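Local coordinates for capsid protein (PDB 5YKZ) that supplies the protruding domain of a shrimp nodavirus shell, which pairs with a second copy and probably builds the dimeric spikes on the particle, at residues A61-I70 with V81-T89. Residues are numbered along the deposited sequence; the frame is centred on the assembly and turned at random.
Sequences ATPVEGEGTI and VSGFIKVKT
E67 and K86 face each other as a hydrogen-bonded antiparallel pair and exchange two backbone bonds, one in each direction. E67 N gives its proton to K86 O at 2.9 Å, nearly straight at 166° and in the carbonyl plane; K86 N returns a more bent bond to E67 O, 2.9 Å long, from 30° off that carbonyl's plane. The same E67 O also takes a CA-H...O contact from I85 CA at 3.1 Å. Past this pair the ladder loosens: G68 CA points its hydrogen at F84 O, and G83 CA does so at T69 O, 3.3 Å away. At the other end water takes over, one molecule accepting from K88 N and donating to E65 O, a second within hydrogen-bonding distance of E65 O and K88 O. The E67 side chain is bent at chi2 (79°), which brings its carboxylate OE2 across the start of the K86 side chain, 3.5 Å from K86 CG, while K86 NZ turns away to a salt bridge with D7 and a hydrogen bond to V8 O, both of the second subunit. On the buried face I85 meets P63 tip to tip, I85 CG2 to P63 CD 3.8 Å, and the I70 and I85 side chains cross at about a right angle, I85 CD1 3.9 Å from I70 CG1. Strands 66-73 and 79-88 are neighbouring arms of a hairpin within the antiparallel sheet, flanked by strand 58-63 beside 66-73 and strand 38-48 beside 79-88; at V81 the sheet continues into the second subunit.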
loop_
_atom_site.group_PDB
_atom_site.type_symbol
_atom_site.label_atom_id
_atom_site.label_comp_id
_atom_site.label_asym_id
_atom_site.label_seq_id
_atom_site.Cartn_x
_atom_site.Cartn_y
_atom_site.Cartn_z
ATOM N N ALA B 61 12.265 4.329 1.318
ATOM C CA ALA B 61 12.118 5.089 2.572
ATOM C C ALA B 61 12.329 4.165 3.692
ATOM O O ALA B 61 11.695 3.096 3.800
ATOM C CB ALA B 61 10.815 5.748 2.629
ATOM N N THR B 62 13.075 4.633 4.708
ATOM C CA THR B 62 13.295 3.843 5.886
ATOM C C THR B 62 13.232 4.810 7.070
ATOM O O THR B 62 13.865 5.894 6.954
ATOM C CB THR B 62 14.675 3.193 5.890
ATOM O OG1 THR B 62 15.655 4.245 5.956
ATOM C CG2 THR B 62 14.817 2.185 4.784
ATOM N N PRO B 63 12.621 4.464 8.197
ATOM C CA PRO B 63 12.705 5.358 9.332
ATOM C C PRO B 63 14.145 5.518 9.794
ATOM O O PRO B 63 14.904 4.564 9.789
ATOM C CB PRO B 63 11.846 4.643 10.357
ATOM C CG PRO B 63 11.969 3.190 10.031
ATOM C CD PRO B 63 12.032 3.147 8.524
ATOM N N VAL B 64 14.483 6.694 10.367
ATOM C CA VAL B 64 15.792 6.833 10.971
ATOM C C VAL B 64 15.898 5.946 12.163
ATOM O O VAL B 64 17.016 5.459 12.469
ATOM C CB VAL B 64 16.142 8.301 11.246
ATOM C CG1 VAL B 64 16.124 9.160 9.996
ATOM C CG2 VAL B 64 15.393 8.883 12.344
ATOM N N GLU B 65 14.807 5.708 12.879
ATOM C CA GLU B 65 14.739 4.848 14.036
ATOM C C GLU B 65 13.406 4.110 13.995
ATOM O O GLU B 65 12.376 4.664 14.336
ATOM C CB GLU B 65 14.853 5.684 15.314
ATOM C CG GLU B 65 14.690 4.866 16.577
ATOM C CD GLU B 65 15.684 3.869 16.734
ATOM O OE1 GLU B 65 16.925 4.145 16.659
ATOM O OE2 GLU B 65 15.322 2.688 16.999
ATOM N N GLY B 66 13.406 2.901 13.531
ATOM C CA GLY B 66 12.193 2.067 13.373
ATOM C C GLY B 66 12.410 0.897 12.483
ATOM O O GLY B 66 13.566 0.602 12.158
ATOM N N GLU B 67 11.351 0.202 12.110
ATOM C CA GLU B 67 11.465 -1.039 11.403
ATOM C C GLU B 67 10.853 -0.934 10.018
ATOM O O GLU B 67 9.879 -0.154 9.789
ATOM C CB GLU B 67 10.807 -2.158 12.190
ATOM C CG GLU B 67 11.485 -2.359 13.547
ATOM C CD GLU B 67 11.072 -1.352 14.587
ATOM O OE1 GLU B 67 11.896 -0.799 15.274
ATOM O OE2 GLU B 67 9.834 -1.073 14.701
ATOM N N GLY B 68 11.368 -1.672 9.070
ATOM C CA GLY B 68 10.883 -1.770 7.772
ATOM C C GLY B 68 11.406 -0.740 6.788
ATOM O O GLY B 68 12.085 0.209 7.175
ATOM N N THR B 69 11.099 -0.993 5.544
ATOM C CA THR B 69 11.465 -0.154 4.409
ATOM C C THR B 69 10.271 -0.115 3.447
ATOM O O THR B 69 9.746 -1.184 3.121
ATOM C CB THR B 69 12.629 -0.700 3.619
ATOM O OG1 THR B 69 13.805 -0.789 4.504
ATOM C CG2 THR B 69 13.075 0.142 2.407
ATOM N N ILE B 70 9.887 1.054 2.963
ATOM C CA ILE B 70 8.932 1.163 1.827
ATOM C C ILE B 70 9.707 1.258 0.554
ATOM O O ILE B 70 10.649 2.053 0.449
ATOM C CB ILE B 70 7.971 2.357 2.044
ATOM C CG1 ILE B 70 6.973 1.972 3.081
ATOM C CG2 ILE B 70 7.314 2.696 0.755
ATOM C CD1 ILE B 70 6.027 3.117 3.495
ATOM N N VAL B 81 5.553 -2.187 -5.191
ATOM C CA VAL B 81 4.946 -1.177 -4.280
ATOM C C VAL B 81 4.721 -1.948 -3.013
ATOM O O VAL B 81 3.697 -2.656 -2.896
ATOM C CB VAL B 81 3.707 -0.579 -4.867
ATOM C CG1 VAL B 81 3.135 0.464 -3.911
ATOM C CG2 VAL B 81 3.966 0.106 -6.220
ATOM N N SER B 82 5.676 -1.920 -2.082
ATOM C CA SER B 82 5.622 -2.885 -0.995
ATOM C C SER B 82 6.384 -2.352 0.216
ATOM O O SER B 82 7.053 -1.281 0.160
ATOM C CB SER B 82 6.223 -4.180 -1.467
ATOM O OG SER B 82 5.793 -5.244 -0.602
ATOM N N GLY B 83 6.318 -3.112 1.276
ATOM C CA GLY B 83 6.911 -2.742 2.545
ATOM C C GLY B 83 6.023 -1.956 3.422
ATOM O O GLY B 83 5.139 -1.259 2.945
ATOM N N PHE B 84 6.285 -2.059 4.719
ATOM C CA PHE B 84 5.553 -1.294 5.683
ATOM C C PHE B 84 6.490 -0.940 6.803
ATOM O O PHE B 84 7.385 -1.755 7.196
ATOM C CB PHE B 84 4.307 -2.036 6.212
ATOM C CG PHE B 84 4.507 -3.492 6.580
ATOM C CD1 PHE B 84 4.861 -3.911 7.817
ATOM C CD2 PHE B 84 4.248 -4.469 5.659
ATOM C CE1 PHE B 84 5.015 -5.222 8.133
ATOM C CE2 PHE B 84 4.326 -5.769 5.980
ATOM C CZ PHE B 84 4.749 -6.163 7.151
ATOM N N ILE B 85 6.394 0.257 7.298
ATOM C CA ILE B 85 7.274 0.828 8.329
ATOM C C ILE B 85 6.545 0.908 9.634
ATOM O O ILE B 85 5.390 1.361 9.704
ATOM C CB ILE B 85 7.738 2.239 7.874
ATOM C CG1 ILE B 85 8.729 2.120 6.767
ATOM C CG2 ILE B 85 8.320 3.000 9.073
ATOM C CD1 ILE B 85 9.042 3.426 6.040
ATOM N N LYS B 86 7.180 0.508 10.709
ATOM C CA LYS B 86 6.739 0.743 12.064
ATOM C C LYS B 86 7.655 1.785 12.652
ATOM O O LYS B 86 8.869 1.630 12.637
ATOM C CB LYS B 86 6.786 -0.533 12.889
ATOM C CG LYS B 86 6.454 -0.435 14.357
ATOM C CD LYS B 86 5.180 0.278 14.739
ATOM C CE LYS B 86 4.044 -0.524 14.242
ATOM N NZ LYS B 86 3.946 -1.890 14.754
ATOM N N VAL B 87 7.092 2.851 13.180
ATOM C CA VAL B 87 7.867 3.962 13.690
ATOM C C VAL B 87 7.146 4.594 14.840
ATOM O O VAL B 87 5.878 4.717 14.851
ATOM C CB VAL B 87 8.165 4.984 12.586
ATOM C CG1 VAL B 87 6.856 5.560 11.981
ATOM C CG2 VAL B 87 9.162 6.053 13.049
ATOM N N LYS B 88 7.900 4.982 15.849
ATOM C CA LYS B 88 7.378 5.690 17.032
ATOM C C LYS B 88 7.743 7.121 16.978
ATOM O O LYS B 88 8.885 7.505 16.723
ATOM C CB LYS B 88 7.922 5.050 18.271
ATOM C CG LYS B 88 7.342 5.543 19.617
ATOM C CD LYS B 88 7.954 4.818 20.821
ATOM C CE LYS B 88 7.460 5.390 22.143
ATOM N NZ LYS B 88 8.004 4.598 23.328
ATOM N N THR B 89 6.763 7.938 17.282
ATOM C CA THR B 89 7.017 9.361 17.388
ATOM C C THR B 89 7.811 9.695 18.676
ATOM O O THR B 89 7.875 8.936 19.635
ATOM C CB THR B 89 5.793 10.171 17.399
ATOM O OG1 THR B 89 4.951 9.677 18.461
ATOM C CG2 THR B 89 5.012 10.005 16.060
HETATM O O HOH W 1 10.479 3.695 16.109
HETATM O O HOH W 2 11.392 7.050 15.611
#